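Local coordinates for protein glutaredoxin 2 (Salmonella enterica subsp. enterica serovar Typhimurium, PDB 3IR4) that binds glutathione and, as a glutaredoxin with the two-domain architecture of glutathione S-transferases, probably carries out glutathione-dependent thiol-disulfide exchange, at residues C15-M20 against L178-R183; D152-L157 against I191-K196. All coordinates share one frame; numbering follows the deposited sequence. Where two conformers were deposited one is given.

Contact 1 (C15-M20 against L178-R183); sequences CVKARM and LFPLLR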
loop_
_atom_site.group_PDB
_atom_site.type_symbol
_atom_site.label_atom_id
_atom_site.label_comp_id
_atom_site.label_asym_id
_atom_site.label_seq_id
_atom_site.Cartn_x
_atom_site.Cartn_y
_atom_site.Cartn_z
ATOM N N CYS A 15 -4.509 -0.560 -2.862
ATOM C CA CYS A 15 -4.172 -0.221 -4.232
ATOM C C CYS A 15 -2.726 -0.580 -4.570
ATOM O O CYS A 15 -2.436 -1.085 -5.663
ATOM C CB CYS A 15 -4.447 1.250 -4.471
ATOM S SG CYS A 15 -6.234 1.628 -4.458
ATOM N N VAL A 16 -1.812 -0.380 -3.639
ATOM C CA VAL A 16 -0.424 -0.796 -3.843
ATOM C C VAL A 16 -0.385 -2.313 -4.046
ATOM O O VAL A 16 0.287 -2.774 -4.941
ATOM C CB VAL A 16 0.466 -0.316 -2.676
ATOM C CG1 VAL A 16 1.880 -0.902 -2.782
ATOM C CG2 VAL A 16 0.498 1.221 -2.623
ATOM N N LYS A 17 -1.126 -3.062 -3.237
ATOM C CA LYS A 17 -1.180 -4.520 -3.394
ATOM C C LYS A 17 -1.551 -4.889 -4.843
ATOM O O LYS A 17 -0.920 -5.726 -5.469
ATOM C CB LYS A 17 -2.180 -5.161 -2.425
ATOM C CG LYS A 17 -1.787 -5.003 -0.976
ATOM C CD LYS A 17 -2.795 -5.582 -0.014
ATOM C CE LYS A 17 -2.561 -5.076 1.361
ATOM N NZ LYS A 17 -3.375 -5.736 2.393
ATOM N N ALA A 18 -2.608 -4.250 -5.338
ATOM C CA ALA A 18 -3.134 -4.510 -6.670
ATOM C C ALA A 18 -2.144 -4.163 -7.771
ATOM O O ALA A 18 -2.174 -4.773 -8.818
ATOM C CB ALA A 18 -4.435 -3.769 -6.902
ATOM N N ARG A 19 -1.267 -3.197 -7.537
ATOM C CA ARG A 19 -0.243 -2.816 -8.497
ATOM C C ARG A 19 0.964 -3.743 -8.504
ATOM O O ARG A 19 1.703 -3.783 -9.487
ATOM C CB ARG A 19 0.254 -1.406 -8.182
ATOM C CG ARG A 19 -0.780 -0.358 -8.462
ATOM C CD ARG A 19 -0.358 0.989 -7.922
ATOM N NE ARG A 19 0.828 1.431 -8.638
ATOM C CZ ARG A 19 1.566 2.484 -8.323
ATOM N NH1 ARG A 19 1.258 3.222 -7.270
ATOM N NH2 ARG A 19 2.624 2.790 -9.068
HETATM N N MSE A 20 1.219 -4.435 -7.397
HETATM C CA MSE A 20 2.472 -5.169 -7.280
HETATM C C MSE A 20 2.720 -6.248 -8.328
HETATM O O MSE A 20 3.809 -6.347 -8.840
HETATM C CB MSE A 20 2.637 -5.775 -5.882
HETATM C CG MSE A 20 2.860 -4.730 -4.806
HETATM SE SE MSE A 20 2.878 -5.476 -3.022
HETATM C CE MSE A 20 4.550 -6.426 -3.104
ATOM N N LEU A 178 3.070 -6.976 3.225
ATOM C CA LEU A 178 4.121 -6.232 3.900
ATOM C C LEU A 178 4.622 -5.001 3.134
ATOM O O LEU A 178 4.791 -3.919 3.706
ATOM C CB LEU A 178 5.318 -7.169 4.195
ATOM C CG LEU A 178 6.536 -6.532 4.821
ATOM C CD1 LEU A 178 6.189 -5.881 6.201
ATOM C CD2 LEU A 178 7.654 -7.550 4.947
ATOM N N PHE A 179 4.919 -5.158 1.852
ATOM C CA PHE A 179 5.479 -4.066 1.094
ATOM C C PHE A 179 4.658 -2.756 1.165
ATOM O O PHE A 179 5.248 -1.707 1.372
ATOM C CB PHE A 179 5.805 -4.442 -0.350
ATOM C CG PHE A 179 6.291 -3.270 -1.151
ATOM C CD1 PHE A 179 7.539 -2.705 -0.892
ATOM C CD2 PHE A 179 5.473 -2.675 -2.081
ATOM C CE1 PHE A 179 7.985 -1.625 -1.586
ATOM C CE2 PHE A 179 5.920 -1.564 -2.794
ATOM C CZ PHE A 179 7.171 -1.030 -2.532
ATOM N N PRO A 180 3.328 -2.812 1.025
ATOM C CA PRO A 180 2.579 -1.545 1.059
ATOM C C PRO A 180 2.777 -0.774 2.359
ATOM O O PRO A 180 2.824 0.471 2.343
ATOM C CB PRO A 180 1.140 -1.986 0.864
ATOM C CG PRO A 180 1.238 -3.293 0.106
ATOM C CD PRO A 180 2.457 -3.951 0.673
ATOM N N LEU A 181 2.822 -1.486 3.480
ATOM C CA LEU A 181 3.058 -0.845 4.763
ATOM C C LEU A 181 4.429 -0.155 4.787
ATOM O O LEU A 181 4.559 1.005 5.174
ATOM C CB LEU A 181 2.934 -1.891 5.877
ATOM C CG LEU A 181 3.310 -1.412 7.265
ATOM C CD1 LEU A 181 2.448 -0.232 7.710
ATOM C CD2 LEU A 181 3.210 -2.578 8.239
ATOM N N LEU A 182 5.460 -0.873 4.351
ATOM C CA LEU A 182 6.795 -0.303 4.334
ATOM C C LEU A 182 6.874 0.878 3.369
ATOM O O LEU A 182 7.505 1.888 3.672
ATOM C CB LEU A 182 7.860 -1.352 4.015
ATOM C CG LEU A 182 7.910 -2.577 4.928
ATOM C CD1 LEU A 182 9.011 -3.514 4.475
ATOM C CD2 LEU A 182 8.102 -2.176 6.392
ATOM N N ARG A 183 6.295 0.719 2.182
ATOM C CA ARG A 183 6.290 1.785 1.184
ATOM C C ARG A 183 5.695 3.062 1.772
ATOM O O ARG A 183 6.261 4.149 1.681
ATOM C CB ARG A 183 5.511 1.297 -0.041
ATOM C CG ARG A 183 5.479 2.219 -1.255
ATOM C CD ARG A 183 4.275 3.107 -1.338
ATOM N NE ARG A 183 4.320 3.865 -2.593
ATOM C CZ ARG A 183 3.294 4.528 -3.116
ATOM N NH1 ARG A 183 2.125 4.589 -2.489
ATOM N NH2 ARG A 183 3.447 5.137 -4.273
#
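Val16 meets Pro180 where helix 13-25 of the thioredoxin-like domain packs on helix 173-185 of the all-helical domain; the axes of the two segments approach to 9.0 Å, with 122° between their N-to-C directions. With CG1 anti to the backbone N (chi1 172°), Val16 lays that methyl on the proline ring, CG1 to Pro180 CG 3.8 Å, and sends CG2 to Arg183 NH1 at 3.7 Å. Lys17 CG lies 3.6 Å from Pro180 CG, where the two side chains cross at about a right angle, while its extended chain carries NZ to a hydrogen bond with His177 ND1. In the conformers described, Arg19 NH1 comes within 4.2 Å of Arg183 NH2; the latter hydrogen-bonds Asn211 OD1 and forms a salt bridge with Asp10, which probably offsets the like charges. Selenomethionine 20 (Met20) bends at chi3 (70°), bringing CE to Phe179 CB at 3.6 Å. Its SE lies at the edge of the Phe179 ring, 5.2 Å from the centroid, a Met-aromatic contact. Behind this interface of the glutathione S-transferase fold, Cys15, Ala18 and Arg19 touch strand 5-8, whereas Phe179 leans on helix 195-208 and Leu181 on helix 87-97.

Contact 2 (D152-L157 against I191-K196); sequences DDLRLL and IHWPTK. With SO4 (sulfate ion), chain E.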
loop_
_atom_site.group_PDB
_atom_site.type_symbol
_atom_site.label_atom_id
_atom_site.label_comp_id
_atom_site.label_asym_id
_atom_site.label_seq_id
_atom_site.Cartn_x
_atom_site.Cartn_y
_atom_site.Cartn_z
ATOM N N ASP A 152 11.257 0.178 16.952
ATOM C CA ASP A 152 11.364 -1.055 17.731
ATOM C C ASP A 152 10.769 -2.243 16.999
ATOM O O ASP A 152 11.386 -3.303 16.944
ATOM C CB ASP A 152 10.682 -0.897 19.093
ATOM C CG ASP A 152 11.411 0.053 20.042
ATOM O OD1 ASP A 152 12.574 0.403 19.782
ATOM O OD2 ASP A 152 10.797 0.428 21.065
ATOM N N ASP A 153 9.578 -2.065 16.452
ATOM C CA ASP A 153 8.938 -3.141 15.711
ATOM C C ASP A 153 9.739 -3.546 14.473
ATOM O O ASP A 153 9.834 -4.745 14.154
ATOM C CB ASP A 153 7.487 -2.790 15.409
ATOM C CG ASP A 153 6.596 -2.902 16.643
ATOM O OD1 ASP A 153 6.934 -3.682 17.559
ATOM O OD2 ASP A 153 5.556 -2.218 16.688
ATOM N N LEU A 154 10.327 -2.574 13.777
ATOM C CA LEU A 154 11.134 -2.864 12.609
ATOM C C LEU A 154 12.368 -3.690 12.969
ATOM O O LEU A 154 12.830 -4.470 12.139
ATOM C CB LEU A 154 11.535 -1.599 11.847
ATOM C CG LEU A 154 10.422 -0.856 11.122
ATOM C CD1 LEU A 154 11.002 0.371 10.451
ATOM C CD2 LEU A 154 9.711 -1.714 10.073
ATOM N N ARG A 155 12.914 -3.534 14.176
ATOM C CA ARG A 155 14.086 -4.327 14.542
ATOM C C ARG A 155 13.752 -5.836 14.594
ATOM O O ARG A 155 14.592 -6.657 14.258
ATOM C CB ARG A 155 14.737 -3.840 15.837
ATOM C CG ARG A 155 15.417 -2.478 15.708
ATOM C CD ARG A 155 16.361 -2.167 16.840
ATOM N NE ARG A 155 15.746 -2.385 18.150
ATOM C CZ ARG A 155 15.030 -1.482 18.816
ATOM N NH1 ARG A 155 14.517 -1.794 20.002
ATOM N NH2 ARG A 155 14.821 -0.272 18.311
ATOM N N LEU A 156 12.547 -6.198 15.021
ATOM C CA LEU A 156 12.148 -7.614 15.007
ATOM C C LEU A 156 11.935 -8.041 13.554
ATOM O O LEU A 156 12.388 -9.090 13.140
ATOM C CB LEU A 156 10.914 -7.873 15.865
ATOM C CG LEU A 156 10.373 -9.317 15.807
ATOM C CD1 LEU A 156 11.397 -10.369 16.239
ATOM C CD2 LEU A 156 9.109 -9.440 16.655
ATOM N N LEU A 157 11.205 -7.235 12.785
ATOM C CA LEU A 157 10.961 -7.561 11.389
ATOM C C LEU A 157 12.260 -7.855 10.640
ATOM O O LEU A 157 12.355 -8.783 9.840
ATOM C CB LEU A 157 10.210 -6.441 10.657
ATOM C CG LEU A 157 9.900 -6.710 9.180
ATOM C CD1 LEU A 157 8.913 -7.836 8.997
ATOM C CD2 LEU A 157 9.387 -5.423 8.510
ATOM N N ILE A 191 12.158 7.794 10.925
ATOM C CA ILE A 191 12.227 6.369 11.229
ATOM C C ILE A 191 13.645 5.821 11.046
ATOM O O ILE A 191 14.350 6.162 10.084
ATOM C CB ILE A 191 11.248 5.567 10.345
ATOM C CG1 ILE A 191 9.806 5.884 10.754
ATOM C CG2 ILE A 191 11.497 4.064 10.493
ATOM C CD1 ILE A 191 8.743 5.222 9.900
ATOM N N HIS A 192 14.057 4.974 11.980
ATOM C CA HIS A 192 15.292 4.208 11.914
ATOM C C HIS A 192 14.994 2.857 11.221
ATOM O O HIS A 192 14.263 2.038 11.762
ATOM C CB HIS A 192 15.839 3.952 13.318
ATOM C CG HIS A 192 16.218 5.193 14.070
ATOM N ND1 HIS A 192 17.064 5.167 15.149
ATOM C CD2 HIS A 192 15.876 6.492 13.901
ATOM C CE1 HIS A 192 17.215 6.389 15.626
ATOM N NE2 HIS A 192 16.511 7.215 14.880
ATOM N N TRP A 193 15.548 2.690 10.037
ATOM C CA TRP A 193 15.329 1.513 9.210
ATOM C C TRP A 193 16.460 0.519 9.335
ATOM O O TRP A 193 17.573 0.808 8.907
ATOM C CB TRP A 193 15.185 1.934 7.745
ATOM C CG TRP A 193 13.946 2.695 7.431
ATOM C CD1 TRP A 193 13.767 4.045 7.513
ATOM C CD2 TRP A 193 12.707 2.153 6.961
ATOM N NE1 TRP A 193 12.523 4.365 7.098
ATOM C CE2 TRP A 193 11.832 3.230 6.781
ATOM C CE3 TRP A 193 12.276 0.870 6.629
ATOM C CZ2 TRP A 193 10.556 3.071 6.271
ATOM C CZ3 TRP A 193 11.020 0.706 6.166
ATOM C CH2 TRP A 193 10.162 1.790 5.984
ATOM N N PRO A 194 16.180 -0.679 9.856
ATOM C CA PRO A 194 17.227 -1.691 9.905
ATOM C C PRO A 194 17.634 -2.115 8.498
ATOM O O PRO A 194 16.858 -1.979 7.565
ATOM C CB PRO A 194 16.560 -2.840 10.689
ATOM C CG PRO A 194 15.515 -2.187 11.486
ATOM C CD PRO A 194 14.971 -1.138 10.554
ATOM N N THR A 195 18.839 -2.648 8.375
ATOM C CA THR A 195 19.457 -2.998 7.070
ATOM C C THR A 195 18.589 -3.904 6.207
ATOM O O THR A 195 18.372 -3.597 5.040
ATOM C CB THR A 195 20.809 -3.661 7.287
ATOM O OG1 THR A 195 21.634 -2.739 7.972
ATOM C CG2 THR A 195 21.453 -4.100 5.945
ATOM N N LYS A 196 18.136 -5.029 6.759
ATOM C CA LYS A 196 17.394 -5.982 5.935
ATOM C C LYS A 196 16.038 -5.395 5.535
ATOM O O LYS A 196 15.539 -5.661 4.434
ATOM C CB LYS A 196 17.192 -7.321 6.629
ATOM C CG LYS A 196 18.507 -8.039 6.861
ATOM C CD LYS A 196 18.421 -9.282 7.676
ATOM C CE LYS A 196 19.816 -9.767 8.076
ATOM N NZ LYS A 196 19.672 -11.021 8.799
HETATM S S SO4 E . 19.201 2.259 16.494
HETATM O O1 SO4 E . 20.134 3.162 15.799
HETATM O O2 SO4 E . 19.592 2.180 17.913
HETATM O O3 SO4 E . 19.254 0.928 15.859
HETATM O O4 SO4 E . 17.858 2.861 16.383
#
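Leu154 and Pro194 press together where the all-helical, glutathione S-transferase-like C-terminal domain packs the loop leading into helix 195-208 against helix 143-160. Pro194 occupies the N-cap position of helix 195-208, and its ring is directed at the turn around Leu154: CD lies 3.7 Å from Leu154 CB, and CG approaches the backbone oxygen Leu154 O to 3.6 Å. The ring therefore meets both the side chain and the main chain of one leucine. Arg155, next in the chain after Leu154, contributes at the margin, with its CG 4.2 Å from Pro194 CG.

The outer end of Leu154 serves a different set of partners. CD1 reaches Ile191 CG2 at 3.7 Å, the two side chains crossing at about a right angle. The same methyl sits over one face of the Trp193 indole, 4.0 Å above the plane and displaced toward the rim. Ile191 CG2 lies over this same face, 3.5 Å above it, and two methyl groups of different residues thus share it. Trp193 also makes a cation-pi contact with Arg201, and Leu154 itself continues inward onto Leu182 and Trp92.

Two polar side chains lie at the margin, Arg155 and His192. In the conformer described, Arg155 forms a salt bridge with Asp152 in which both terminal nitrogens share OD1: NH2 meets its anti lone pair, NH1 comes from above the carboxylate plane, and the bonds are bent (136° and 130°). On the 191-196 side, His192 turns its ring edge to a sulfate ion, probably from the crystallisation liquor: ND1 donates to O4 of the sulfate over 2.7 Å, nearly straight at 165°.

Contact 1 is a buried interface close to the centre of the chain, whereas contact 2 lies at the surface, the two centres about 18 Å apart. The first joins the thioredoxin-like domain to the helical domain; the second stays within the helical domain. Helix 173-185 bridges them, since Leu182 O lies 3.5 Å from Trp193 CH2 and Leu182 CD2 lies 4.0 Å from Leu154 CD2. Both rest on a proline packed against aliphatic groups, but their polar chemistry differs with depth. In contact 1 a buried charge is met by partners from the protein itself, while in contact 2 the polar groups belong to exposed residues, beside a sulfate that probably came with crystallisation.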